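Local coordinates for D-3-phosphoglycerate dehydrogenase oxidoreductase protein (Ralstonia solanacearum, PDB 3GG9), which probably oxidises D-3-phosphoglycerate with NAD as coenzyme, as a member of the D-isomer specific 2-hydroxyacid dehydrogenase family, at residues A[7-11]-A[57-61]; A[101-105]-A[319-323]; A[123-129]-A[152-158]; A[142-148]-A[292-296]. One frame throughout, in Å; residues are numbered along the deposited sequence.

Overall arrangement
The four contacts fall into two pairs, one in each lobe of the two-domain subunit. Interactions 1 and 2, centres about 17 Å apart, lie at the five-stranded parallel sheet formed by the first hundred residues, 1 at its inner strands 4-7 and 51-54, 2 at an outer strand, 100-102. Interactions 3 and 4, centres about 11 Å apart and touching, lie in the lobe of the seven-stranded parallel sheet, consistent with NAD binding; their segments alternate along the chain. Interaction 2 encloses both in sequence, because helix 306-324 returns the chain to the first lobe, about 44 and 47 Å from them between centres. Interactions 1 and 3 both reach the second subunit.

Interaction 1 (A[7-11]-A[57-61]); sequences VLDDY and ERTRV
The guanidinium of R58 has the ring of Y11 over one face, with CD2 of Y11 3.9 Å from NH1 of R58 and the two planes 39° apart, an inclined overlap. At the guanidinium edge lie the carbonyl oxygen of D9 and a water. The same D9 oxygen stands 3.4 Å above the plane of the Y11 ring, toward its rim, while CD of R58 passes obliquely by CE2 of Y11 at 3.7 Å. NH1 of R58 donates to D9 O over 2.8 Å and also to the water, which in turn donates to OD1 of D10. The D10 carboxylate is also held by N of A14 (on OD1) and of V15 (on OD2). The arginine gets there on an extended chain from CG to NE, sliding antiparallel to the D9 side chain, and its NH2 is taken by Y309. D9 adopts left-handed backbone angles (phi 62°), and its CG sits beside its own backbone N; this sends OD2 across to the hydroxyl of T59, which donates to it. The 2.5 Å between OD2 of D9 and OG1 of T59 is doubtfully short. OD1 of D9 and the hydroxyl of Y11 both bond T35. CD1 of L8 packs against OG1 and CG2 of T59, both 3.9 Å away. W138 of the second subunit meets the Y11 ring edge-to-face, and Q139 of that subunit packs on Y11 and R58. Both loops leave the C-terminal ends of neighbouring parallel strands, 4-7 and 51-54, in a sheet of flavodoxin-like strand order 2-1-3-4-5; the second runs on into helix 63-66.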
loop_
_atom_site.group_PDB
_atom_site.type_symbol
_atom_site.label_atom_id
_atom_site.label_comp_id
_atom_site.label_asym_id
_atom_site.label_seq_id
_atom_site.Cartn_x
_atom_site.Cartn_y
_atom_site.Cartn_z
ATOM N N VAL A 7 -14.977 17.788 21.852
ATOM C CA VAL A 7 -13.998 17.381 20.858
ATOM C C VAL A 7 -14.717 17.407 19.509
ATOM O O VAL A 7 -15.754 16.763 19.336
ATOM C CB VAL A 7 -13.483 15.936 21.080
ATOM C CG1 VAL A 7 -12.375 15.622 20.076
ATOM C CG2 VAL A 7 -12.995 15.706 22.524
ATOM N N LEU A 8 -14.150 18.137 18.557
ATOM C CA LEU A 8 -14.776 18.321 17.252
ATOM C C LEU A 8 -14.224 17.353 16.197
ATOM O O LEU A 8 -13.097 16.877 16.323
ATOM C CB LEU A 8 -14.507 19.756 16.797
ATOM C CG LEU A 8 -15.144 20.885 17.619
ATOM C CD1 LEU A 8 -14.892 22.199 16.917
ATOM C CD2 LEU A 8 -16.657 20.649 17.770
ATOM N N ASP A 9 -15.030 17.081 15.165
ATOM C CA ASP A 9 -14.584 16.479 13.884
ATOM C C ASP A 9 -13.982 15.070 13.966
ATOM O O ASP A 9 -13.025 14.769 13.262
ATOM C CB ASP A 9 -13.589 17.392 13.162
ATOM C CG ASP A 9 -14.036 18.834 13.111
ATOM O OD1 ASP A 9 -15.166 19.090 12.664
ATOM O OD2 ASP A 9 -13.237 19.713 13.502
ATOM N N ASP A 10 -14.544 14.219 14.815
ATOM C CA ASP A 10 -14.020 12.851 14.995
ATOM C C ASP A 10 -14.893 11.854 14.228
ATOM O O ASP A 10 -15.780 11.211 14.809
ATOM C CB ASP A 10 -13.955 12.521 16.488
ATOM C CG ASP A 10 -13.479 11.092 16.771
ATOM O OD1 ASP A 10 -12.827 10.456 15.910
ATOM O OD2 ASP A 10 -13.780 10.605 17.884
ATOM N N TYR A 11 -14.608 11.712 12.931
ATOM C CA TYR A 11 -15.539 11.075 11.983
ATOM C C TYR A 11 -15.828 9.621 12.319
ATOM O O TYR A 11 -16.954 9.176 12.174
ATOM C CB TYR A 11 -15.081 11.233 10.511
ATOM C CG TYR A 11 -14.747 12.663 10.162
ATOM C CD1 TYR A 11 -15.745 13.571 9.840
ATOM C CD2 TYR A 11 -13.426 13.112 10.157
ATOM C CE1 TYR A 11 -15.444 14.880 9.544
ATOM C CE2 TYR A 11 -13.107 14.416 9.856
ATOM C CZ TYR A 11 -14.131 15.303 9.545
ATOM O OH TYR A 11 -13.836 16.611 9.267
ATOM N N GLU A 57 -6.036 20.481 11.912
ATOM C CA GLU A 57 -6.627 21.669 11.283
ATOM C C GLU A 57 -8.048 21.474 10.762
ATOM O O GLU A 57 -8.482 22.198 9.862
ATOM C CB GLU A 57 -5.723 22.183 10.155
ATOM C CG GLU A 57 -4.289 22.495 10.587
ATOM C CD GLU A 57 -3.772 23.816 10.006
ATOM O OE1 GLU A 57 -2.846 24.415 10.608
ATOM O OE2 GLU A 57 -4.297 24.267 8.963
ATOM N N ARG A 58 -8.780 20.512 11.320
ATOM C CA ARG A 58 -10.120 20.187 10.804
ATOM C C ARG A 58 -11.169 21.315 10.947
ATOM O O ARG A 58 -12.100 21.419 10.126
ATOM C CB ARG A 58 -10.635 18.874 11.413
ATOM C CG ARG A 58 -9.801 17.631 11.031
ATOM C CD ARG A 58 -10.405 16.347 11.561
ATOM N NE ARG A 58 -9.486 15.235 11.347
ATOM C CZ ARG A 58 -9.572 14.019 11.896
ATOM N NH1 ARG A 58 -10.531 13.670 12.730
ATOM N NH2 ARG A 58 -8.643 13.136 11.611
ATOM N N THR A 59 -11.023 22.132 11.990
ATOM C CA THR A 59 -11.901 23.283 12.246
ATOM C C THR A 59 -11.038 24.530 12.428
ATOM O O THR A 59 -10.026 24.498 13.137
ATOM C CB THR A 59 -12.816 23.054 13.490
ATOM O OG1 THR A 59 -13.832 22.103 13.158
ATOM C CG2 THR A 59 -13.522 24.349 13.934
ATOM N N ARG A 60 -11.403 25.616 11.743
ATOM C CA ARG A 60 -10.731 26.888 11.992
ATOM C C ARG A 60 -11.456 27.741 13.024
ATOM O O ARG A 60 -12.682 27.765 13.066
ATOM C CB ARG A 60 -10.447 27.694 10.719
ATOM C CG ARG A 60 -11.387 27.532 9.547
ATOM C CD ARG A 60 -10.913 28.385 8.353
ATOM N NE ARG A 60 -9.462 28.290 8.146
ATOM C CZ ARG A 60 -8.589 29.268 8.395
ATOM N NH1 ARG A 60 -9.007 30.444 8.856
ATOM N NH2 ARG A 60 -7.293 29.064 8.190
ATOM N N VAL A 61 -10.684 28.428 13.856
ATOM C CA VAL A 61 -11.245 29.255 14.913
ATOM C C VAL A 61 -11.004 30.722 14.569
ATOM O O VAL A 61 -9.872 31.217 14.613
ATOM C CB VAL A 61 -10.682 28.859 16.305
ATOM C CG1 VAL A 61 -11.056 29.884 17.377
ATOM C CG2 VAL A 61 -11.206 27.476 16.702
HETATM O O HOH W 1 -11.061 10.849 13.816
#

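Interaction 2 (A[101-105]-A[319-323]); sequences VLEGK and NILDI
L102 and I323 meet tip to tip, CD2 of L102 lying 3.5 Å from CD1 of I323. The other branch of the leucine, CD1, is pressed against the helix backbone, 3.5 Å from O of N319 and 3.9 Å from CB of N319, and reaches CG1 of I320 more loosely at 4.3 Å. CG of L102, anti to its carbonyl carbon (chi1 -47°), is directed at the helix, and its two methyls divide between N319 and I323. Beside this apolar patch the amide of N319 extends past the leucine to the next residue: its ND2 donates to the backbone O of E103 over 2.9 Å, a weak bond bent to 122° at the hydrogen. O of N319, touched by the leucine methyl, is already engaged by N of I323 at 3.0 Å in the regular helix pattern. The strand is 100-102, one of the two outermost strands of the five-stranded parallel sheet within this chain, and the helix is 306-324, which packs on strand 100-102 and its neighbour 74-77 after the chain has come back from the seven-stranded lobe. L102 is held in the sheet by backbone bonds to I75 and Q77 of strand 74-77, while S330 and V331 pack on its side chain. On the far side of the backbone the carboxylate of E103 accepts from N of V81 and forms a salt bridge with R83. S330 and A332, beyond the helix, bond the backbones of E103 and V101.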
loop_
_atom_site.group_PDB
_atom_site.type_symbol
_atom_site.label_atom_id
_atom_site.label_comp_id
_atom_site.label_asym_id
_atom_site.label_seq_id
_atom_site.Cartn_x
_atom_site.Cartn_y
_atom_site.Cartn_z
ATOM N N VAL A 101 -4.696 29.118 24.296
ATOM C CA VAL A 101 -4.523 28.076 23.298
ATOM C C VAL A 101 -3.389 27.175 23.753
ATOM O O VAL A 101 -2.265 27.629 23.969
ATOM C CB VAL A 101 -4.275 28.651 21.893
ATOM C CG1 VAL A 101 -3.947 27.529 20.900
ATOM C CG2 VAL A 101 -5.513 29.432 21.425
ATOM N N LEU A 102 -3.701 25.892 23.924
ATOM C CA LEU A 102 -2.718 24.933 24.415
ATOM C C LEU A 102 -2.131 24.173 23.236
ATOM O O LEU A 102 -2.858 23.786 22.325
ATOM C CB LEU A 102 -3.349 23.974 25.429
ATOM C CG LEU A 102 -4.206 24.613 26.533
ATOM C CD1 LEU A 102 -4.595 23.599 27.565
ATOM C CD2 LEU A 102 -3.517 25.788 27.193
ATOM N N GLU A 103 -0.814 24.000 23.244
ATOM C CA GLU A 103 -0.109 23.421 22.107
ATOM C C GLU A 103 0.316 22.017 22.452
ATOM O O GLU A 103 0.889 21.771 23.528
ATOM C CB GLU A 103 1.111 24.269 21.727
ATOM C CG GLU A 103 1.933 23.706 20.563
ATOM C CD GLU A 103 2.876 24.713 19.944
ATOM O OE1 GLU A 103 3.045 24.675 18.699
ATOM O OE2 GLU A 103 3.447 25.539 20.694
ATOM N N GLY A 104 0.015 21.091 21.550
ATOM C CA GLY A 104 0.459 19.726 21.711
ATOM C C GLY A 104 1.792 19.464 21.053
ATOM O O GLY A 104 2.509 20.385 20.663
ATOM N N LYS A 105 2.128 18.185 20.938
ATOM C CA LYS A 105 3.274 17.755 20.153
ATOM C C LYS A 105 2.809 16.781 19.067
ATOM O O LYS A 105 1.781 16.112 19.207
ATOM C CB LYS A 105 4.353 17.119 21.037
ATOM C CG LYS A 105 4.986 18.102 22.029
ATOM C CD LYS A 105 6.509 18.140 21.901
ATOM C CE LYS A 105 7.093 19.408 22.534
ATOM N NZ LYS A 105 8.585 19.447 22.465
ATOM N N ASN A 319 -2.758 18.424 28.741
ATOM C CA ASN A 319 -2.587 19.880 28.715
ATOM C C ASN A 319 -3.717 20.615 29.449
ATOM O O ASN A 319 -3.463 21.556 30.215
ATOM C CB ASN A 319 -2.403 20.403 27.283
ATOM C CG ASN A 319 -0.994 20.180 26.734
ATOM O OD1 ASN A 319 -0.056 19.850 27.464
ATOM N ND2 ASN A 319 -0.839 20.387 25.433
ATOM N N ILE A 320 -4.957 20.189 29.222
ATOM C CA ILE A 320 -6.102 20.743 29.934
ATOM C C ILE A 320 -5.949 20.516 31.446
ATOM O O ILE A 320 -6.094 21.454 32.236
ATOM C CB ILE A 320 -7.437 20.172 29.432
ATOM C CG1 ILE A 320 -7.708 20.631 27.990
ATOM C CG2 ILE A 320 -8.588 20.611 30.344
ATOM C CD1 ILE A 320 -8.845 19.865 27.304
ATOM N N LEU A 321 -5.616 19.288 31.839
ATOM C CA LEU A 321 -5.392 18.967 33.253
ATOM C C LEU A 321 -4.273 19.790 33.897
ATOM O O LEU A 321 -4.411 20.223 35.045
ATOM C CB LEU A 321 -5.117 17.475 33.469
ATOM C CG LEU A 321 -6.090 16.437 32.897
ATOM C CD1 LEU A 321 -5.718 15.052 33.393
ATOM C CD2 LEU A 321 -7.561 16.751 33.205
ATOM N N ASP A 322 -3.176 19.991 33.168
ATOM C CA ASP A 322 -2.028 20.752 33.665
ATOM C C ASP A 322 -2.371 22.226 33.852
ATOM O O ASP A 322 -1.909 22.840 34.803
ATOM C CB ASP A 322 -0.820 20.662 32.724
ATOM C CG ASP A 322 -0.160 19.296 32.705
ATOM O OD1 ASP A 322 -0.307 18.490 33.654
ATOM O OD2 ASP A 322 0.543 19.039 31.709
ATOM N N ILE A 323 -3.173 22.787 32.942
ATOM C CA ILE A 323 -3.574 24.194 33.038
ATOM C C ILE A 323 -4.468 24.435 34.258
ATOM O O ILE A 323 -4.291 25.419 34.974
ATOM C CB ILE A 323 -4.198 24.716 31.703
ATOM C CG1 ILE A 323 -3.202 25.608 30.985
ATOM C CG2 ILE A 323 -5.453 25.541 31.913
ATOM C CD1 ILE A 323 -2.145 24.859 30.290
#

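Interaction 3 (A[123-129]-A[152-158]); sequences QRRIPQY and FGIGRVL
The carbonyl oxygen of F152 is gripped by two nitrogens of R125, NE and NH1 each donating to F152 O over 2.9 Å in a side-on hold. Neither bond is straight, with angles of 138° and 136° at the hydrogens, as expected when two donors converge on one acceptor. The same NH1 of R125 lies over the ring of F152, near its rim, and the guanidinium stands steeply on that face, its plane 76° from the ring's. CZ of R125 is 4.7 Å from the centroid of the F152 ring, a cation-pi contact. A bend at chi2 brings the guanidinium onto the carbonyl of F152, and its NH2 turns back to O of A122, which helps fix the group's rotation. CG of R156 covers part of one guanidinium face. N of R156 donates to O of Q123 at 2.9 Å, and CA of G155 adds a CH contact to Q123 O at 3.4 Å. Farther along, CG of Q123 rests on CD2 of L158 at 3.8 Å. Three waters span the seam, among them one joining OH of Y129 to N of G155. R124, folded twice along its chain, runs past G155 to A110, I301 and G302 of the second subunit; Y129 OH bonds Q12 of that subunit. R125 ends helix 109-123 in a Schellman motif and occupies the N-cap position of helix 126-134, so the loop feeding Rossmann strand 162-166 is pinned to this helix junction at the dimer interface.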
loop_
_atom_site.group_PDB
_atom_site.type_symbol
_atom_site.label_atom_id
_atom_site.label_comp_id
_atom_site.label_asym_id
_atom_site.label_seq_id
_atom_site.Cartn_x
_atom_site.Cartn_y
_atom_site.Cartn_z
ATOM N N GLN A 123 1.903 2.512 -7.081
ATOM C CA GLN A 123 2.795 1.852 -8.053
ATOM C C GLN A 123 2.366 0.428 -8.403
ATOM O O GLN A 123 2.735 -0.094 -9.462
ATOM C CB GLN A 123 4.262 1.837 -7.557
ATOM C CG GLN A 123 4.975 3.204 -7.619
ATOM C CD GLN A 123 4.944 3.851 -9.030
ATOM O OE1 GLN A 123 3.894 4.278 -9.515
ATOM N NE2 GLN A 123 6.097 3.915 -9.675
ATOM N N ARG A 124 1.610 -0.213 -7.510
ATOM C CA ARG A 124 1.142 -1.565 -7.792
ATOM C C ARG A 124 -0.324 -1.612 -8.164
ATOM O O ARG A 124 -0.895 -2.708 -8.314
ATOM C CB ARG A 124 1.432 -2.543 -6.649
ATOM C CG ARG A 124 2.954 -2.899 -6.483
ATOM C CD ARG A 124 3.627 -3.356 -7.811
ATOM N NE ARG A 124 3.366 -4.766 -8.134
ATOM C CZ ARG A 124 4.187 -5.778 -7.863
ATOM N NH1 ARG A 124 5.343 -5.564 -7.234
ATOM N NH2 ARG A 124 3.829 -7.011 -8.210
ATOM N N ARG A 125 -0.915 -0.432 -8.281
ATOM C CA ARG A 125 -2.339 -0.257 -8.694
ATOM C C ARG A 125 -3.307 -1.034 -7.818
ATOM O O ARG A 125 -4.326 -1.550 -8.275
ATOM C CB ARG A 125 -2.526 -0.553 -10.188
ATOM C CG ARG A 125 -1.813 0.444 -11.108
ATOM C CD ARG A 125 -0.347 0.074 -11.390
ATOM N NE ARG A 125 0.238 0.861 -12.476
ATOM C CZ ARG A 125 0.891 2.016 -12.336
ATOM N NH1 ARG A 125 1.390 2.606 -13.403
ATOM N NH2 ARG A 125 1.077 2.580 -11.147
ATOM N N ILE A 126 -2.972 -1.110 -6.534
ATOM C CA ILE A 126 -3.755 -1.881 -5.596
ATOM C C ILE A 126 -5.255 -1.497 -5.490
ATOM O O ILE A 126 -6.067 -2.390 -5.632
ATOM C CB ILE A 126 -3.063 -1.997 -4.243
ATOM C CG1 ILE A 126 -1.744 -2.734 -4.458
ATOM C CG2 ILE A 126 -3.981 -2.672 -3.219
ATOM C CD1 ILE A 126 -1.010 -3.009 -3.188
ATOM N N PRO A 127 -5.609 -0.199 -5.272
ATOM C CA PRO A 127 -7.041 0.120 -5.218
ATOM C C PRO A 127 -7.791 -0.301 -6.490
ATOM O O PRO A 127 -8.877 -0.890 -6.398
ATOM C CB PRO A 127 -7.053 1.649 -5.066
ATOM C CG PRO A 127 -5.770 1.956 -4.411
ATOM C CD PRO A 127 -4.792 1.017 -5.045
ATOM N N GLN A 128 -7.197 -0.030 -7.650
ATOM C CA GLN A 128 -7.793 -0.378 -8.944
ATOM C C GLN A 128 -7.997 -1.890 -9.150
ATOM O O GLN A 128 -9.058 -2.319 -9.578
ATOM C CB GLN A 128 -6.986 0.213 -10.104
ATOM C CG GLN A 128 -6.848 1.746 -10.087
ATOM C CD GLN A 128 -5.581 2.234 -9.388
ATOM O OE1 GLN A 128 -5.032 1.563 -8.498
ATOM N NE2 GLN A 128 -5.101 3.401 -9.800
ATOM N N TYR A 129 -6.985 -2.686 -8.839
ATOM C CA TYR A 129 -7.093 -4.124 -8.996
ATOM C C TYR A 129 -8.085 -4.713 -7.996
ATOM O O TYR A 129 -8.835 -5.627 -8.338
ATOM C CB TYR A 129 -5.736 -4.794 -8.764
ATOM C CG TYR A 129 -4.813 -4.962 -9.953
ATOM C CD1 TYR A 129 -5.131 -5.824 -11.015
ATOM C CD2 TYR A 129 -3.569 -4.334 -9.964
ATOM C CE1 TYR A 129 -4.234 -6.007 -12.100
ATOM C CE2 TYR A 129 -2.681 -4.509 -11.022
ATOM C CZ TYR A 129 -3.013 -5.348 -12.079
ATOM O OH TYR A 129 -2.083 -5.493 -13.091
ATOM N N PHE A 152 0.502 0.592 -18.779
ATOM C CA PHE A 152 0.469 1.470 -17.615
ATOM C C PHE A 152 -0.387 0.875 -16.499
ATOM O O PHE A 152 -0.225 1.222 -15.326
ATOM C CB PHE A 152 -0.000 2.881 -17.995
ATOM C CG PHE A 152 0.323 3.927 -16.962
ATOM C CD1 PHE A 152 1.620 4.063 -16.462
ATOM C CD2 PHE A 152 -0.668 4.759 -16.478
ATOM C CE1 PHE A 152 1.916 5.028 -15.496
ATOM C CE2 PHE A 152 -0.386 5.726 -15.519
ATOM C CZ PHE A 152 0.909 5.862 -15.025
ATOM N N GLY A 153 -1.274 -0.047 -16.866
ATOM C CA GLY A 153 -2.163 -0.716 -15.914
ATOM C C GLY A 153 -1.433 -1.758 -15.072
ATOM O O GLY A 153 -1.945 -2.220 -14.058
ATOM N N ILE A 154 -0.223 -2.118 -15.480
ATOM C CA ILE A 154 0.595 -3.131 -14.802
ATOM C C ILE A 154 1.455 -2.507 -13.702
ATOM O O ILE A 154 1.871 -1.365 -13.836
ATOM C CB ILE A 154 1.431 -3.955 -15.864
ATOM C CG1 ILE A 154 0.955 -5.402 -15.915
ATOM C CG2 ILE A 154 2.923 -3.955 -15.622
ATOM C CD1 ILE A 154 -0.279 -5.580 -16.735
ATOM N N GLY A 155 1.738 -3.260 -12.640
ATOM C CA GLY A 155 2.586 -2.783 -11.557
ATOM C C GLY A 155 3.999 -2.385 -11.955
ATOM O O GLY A 155 4.512 -2.797 -13.003
ATOM N N ARG A 156 4.604 -1.533 -11.130
ATOM C CA ARG A 156 5.970 -1.085 -11.326
ATOM C C ARG A 156 6.770 -1.323 -10.047
ATOM O O ARG A 156 6.307 -1.050 -8.947
ATOM C CB ARG A 156 6.014 0.395 -11.705
ATOM C CG ARG A 156 4.909 0.808 -12.681
ATOM C CD ARG A 156 5.086 2.250 -13.152
ATOM N NE ARG A 156 5.708 2.328 -14.467
ATOM C CZ ARG A 156 6.997 2.558 -14.681
ATOM N NH1 ARG A 156 7.842 2.748 -13.674
ATOM N NH2 ARG A 156 7.431 2.598 -15.917
ATOM N N VAL A 157 7.978 -1.829 -10.232
ATOM C CA VAL A 157 8.889 -2.141 -9.126
ATOM C C VAL A 157 9.544 -0.820 -8.705
ATOM O O VAL A 157 9.735 0.071 -9.537
ATOM C CB VAL A 157 9.939 -3.202 -9.570
ATOM C CG1 VAL A 157 10.766 -2.694 -10.676
ATOM C CG2 VAL A 157 10.842 -3.638 -8.452
ATOM N N LEU A 158 9.839 -0.680 -7.412
ATOM C CA LEU A 158 10.520 0.506 -6.907
ATOM C C LEU A 158 12.031 0.375 -7.036
ATOM O O LEU A 158 12.698 1.342 -7.402
ATOM C CB LEU A 158 10.139 0.782 -5.453
ATOM C CG LEU A 158 8.656 1.070 -5.184
ATOM C CD1 LEU A 158 8.442 1.218 -3.675
ATOM C CD2 LEU A 158 8.228 2.326 -5.875
HETATM O O HOH W 2 8.615 3.087 -9.659
HETATM O O HOH W 3 6.626 -2.901 -6.746
HETATM O O HOH W 4 0.182 -5.602 -11.895
#

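Interaction 4 (A[142-148]-A[292-296]); sequences GLKSTTM and MENCI
E293 reaches L143 and M148 with an extended side chain. CB points toward segment 142-148, and chi1 of 68° sets CG between the backbone N and carbonyl carbon. CG then lies 3.8 Å from CD2 of L143, and CD of E293 is 3.4 Å from N of L143. The carboxylate comes to rest against the backbone of that leucine: OE1 of E293 accepts from N of L143 over 2.9 Å, nearly straight at 164°, the donor arriving from well above the carboxylate plane. OE2 lies 3.4 Å from CA of L143, and the methionine comes to this oxygen as well, CE of M148 being 3.6 Å from OE2 of E293. Two type I turns meet here. One, S145 to M148, belongs to the long loop between helix 126-134 and strand 162-166; the other, M292 to C295, leads into strand 295-297, an outermost strand of the seven-stranded Rossmann-type sheet within this chain. N294 packs from the second turn: its CB touches CD2 of L143 at 3.8 Å, its CG faces CE of M148 at 3.9 Å, and its ND2 is held by O of G271. L143 also packs on M272 and R125, while O of E293 accepts from the side chain of Q128. Toward K144, a water donates to OE2 of E293 and accepts from the backbone N of K144.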
loop_
_atom_site.group_PDB
_atom_site.type_symbol
_atom_site.label_atom_id
_atom_site.label_comp_id
_atom_site.label_asym_id
_atom_site.label_seq_id
_atom_site.Cartn_x
_atom_site.Cartn_y
_atom_site.Cartn_z
ATOM N N GLY A 142 -7.699 -1.300 -15.151
ATOM C CA GLY A 142 -7.996 -0.181 -16.056
ATOM C C GLY A 142 -6.719 0.412 -16.630
ATOM O O GLY A 142 -5.783 -0.325 -16.981
ATOM N N LEU A 143 -6.684 1.740 -16.739
ATOM C CA LEU A 143 -5.488 2.502 -17.164
ATOM C C LEU A 143 -4.968 2.134 -18.570
ATOM O O LEU A 143 -3.770 2.263 -18.867
ATOM C CB LEU A 143 -4.362 2.419 -16.096
ATOM C CG LEU A 143 -4.757 2.869 -14.679
ATOM C CD1 LEU A 143 -3.873 2.228 -13.623
ATOM C CD2 LEU A 143 -4.695 4.376 -14.559
ATOM N N LYS A 144 -5.889 1.704 -19.432
ATOM C CA LYS A 144 -5.520 1.241 -20.775
ATOM C C LYS A 144 -5.905 2.210 -21.894
ATOM O O LYS A 144 -5.945 1.833 -23.067
ATOM C CB LYS A 144 -6.032 -0.183 -21.040
ATOM C CG LYS A 144 -7.490 -0.441 -20.723
ATOM C CD LYS A 144 -7.818 -1.914 -20.949
ATOM C CE LYS A 144 -9.233 -2.262 -20.503
ATOM N NZ LYS A 144 -10.272 -1.724 -21.434
ATOM N N SER A 145 -6.162 3.461 -21.514
ATOM C CA SER A 145 -6.450 4.542 -22.453
ATOM C C SER A 145 -5.284 4.810 -23.404
ATOM O O SER A 145 -4.121 4.598 -23.046
ATOM C CB SER A 145 -6.824 5.814 -21.691
ATOM O OG SER A 145 -6.579 6.967 -22.473
ATOM N N THR A 146 -5.613 5.269 -24.615
ATOM C CA THR A 146 -4.627 5.566 -25.669
ATOM C C THR A 146 -3.701 6.736 -25.325
ATOM O O THR A 146 -2.585 6.813 -25.836
ATOM C CB THR A 146 -5.304 5.838 -27.046
ATOM O OG1 THR A 146 -6.499 6.614 -26.862
ATOM C CG2 THR A 146 -5.654 4.525 -27.743
ATOM N N THR A 147 -4.175 7.630 -24.457
ATOM C CA THR A 147 -3.388 8.755 -23.945
ATOM C C THR A 147 -2.329 8.322 -22.903
ATOM O O THR A 147 -1.378 9.066 -22.630
ATOM C CB THR A 147 -4.307 9.837 -23.321
ATOM O OG1 THR A 147 -5.056 9.268 -22.239
ATOM C CG2 THR A 147 -5.285 10.402 -24.360
ATOM N N MET A 148 -2.500 7.128 -22.335
ATOM C CA MET A 148 -1.602 6.589 -21.301
ATOM C C MET A 148 -0.470 5.731 -21.873
ATOM O O MET A 148 -0.622 5.165 -22.951
ATOM C CB MET A 148 -2.426 5.785 -20.294
ATOM C CG MET A 148 -3.151 6.676 -19.308
ATOM S SD MET A 148 -4.422 5.828 -18.377
ATOM C CE MET A 148 -5.140 7.208 -17.486
ATOM N N MET A 292 -11.157 10.161 -11.393
ATOM C CA MET A 292 -9.998 9.853 -12.237
ATOM C C MET A 292 -9.325 8.546 -11.817
ATOM O O MET A 292 -8.838 8.424 -10.688
ATOM C CB MET A 292 -8.988 11.008 -12.182
ATOM C CG MET A 292 -9.356 12.205 -13.069
ATOM S SD MET A 292 -8.173 13.581 -13.041
ATOM C CE MET A 292 -9.138 14.774 -12.221
ATOM N N GLU A 293 -9.285 7.582 -12.740
ATOM C CA GLU A 293 -8.680 6.262 -12.505
ATOM C C GLU A 293 -7.173 6.332 -12.199
ATOM O O GLU A 293 -6.632 5.455 -11.518
ATOM C CB GLU A 293 -8.942 5.321 -13.687
ATOM C CG GLU A 293 -8.238 5.702 -15.000
ATOM C CD GLU A 293 -8.298 4.611 -16.071
ATOM O OE1 GLU A 293 -8.746 3.470 -15.780
ATOM O OE2 GLU A 293 -7.887 4.907 -17.214
ATOM N N ASN A 294 -6.510 7.377 -12.699
ATOM C CA ASN A 294 -5.076 7.604 -12.407
ATOM C C ASN A 294 -4.822 8.567 -11.235
ATOM O O ASN A 294 -3.739 9.135 -11.117
ATOM C CB ASN A 294 -4.314 8.056 -13.660
ATOM C CG ASN A 294 -4.883 9.325 -14.265
ATOM O OD1 ASN A 294 -6.075 9.616 -14.123
ATOM N ND2 ASN A 294 -4.042 10.078 -14.956
ATOM N N CYS A 295 -5.814 8.741 -10.366
ATOM C CA CYS A 295 -5.567 9.333 -9.046
ATOM C C CYS A 295 -6.064 8.391 -7.967
ATOM O O CYS A 295 -7.157 7.856 -8.062
ATOM C CB CYS A 295 -6.217 10.712 -8.881
ATOM S SG CYS A 295 -5.457 11.733 -7.549
ATOM N N ILE A 296 -5.230 8.159 -6.963
ATOM C CA ILE A 296 -5.665 7.468 -5.757
ATOM C C ILE A 296 -5.785 8.520 -4.657
ATOM O O ILE A 296 -4.813 9.205 -4.342
ATOM C CB ILE A 296 -4.683 6.338 -5.396
ATOM C CG1 ILE A 296 -4.809 5.224 -6.453
ATOM C CG2 ILE A 296 -4.949 5.803 -3.978
ATOM C CD1 ILE A 296 -3.620 4.357 -6.587
HETATM O O HOH W 5 -9.001 2.716 -19.117
#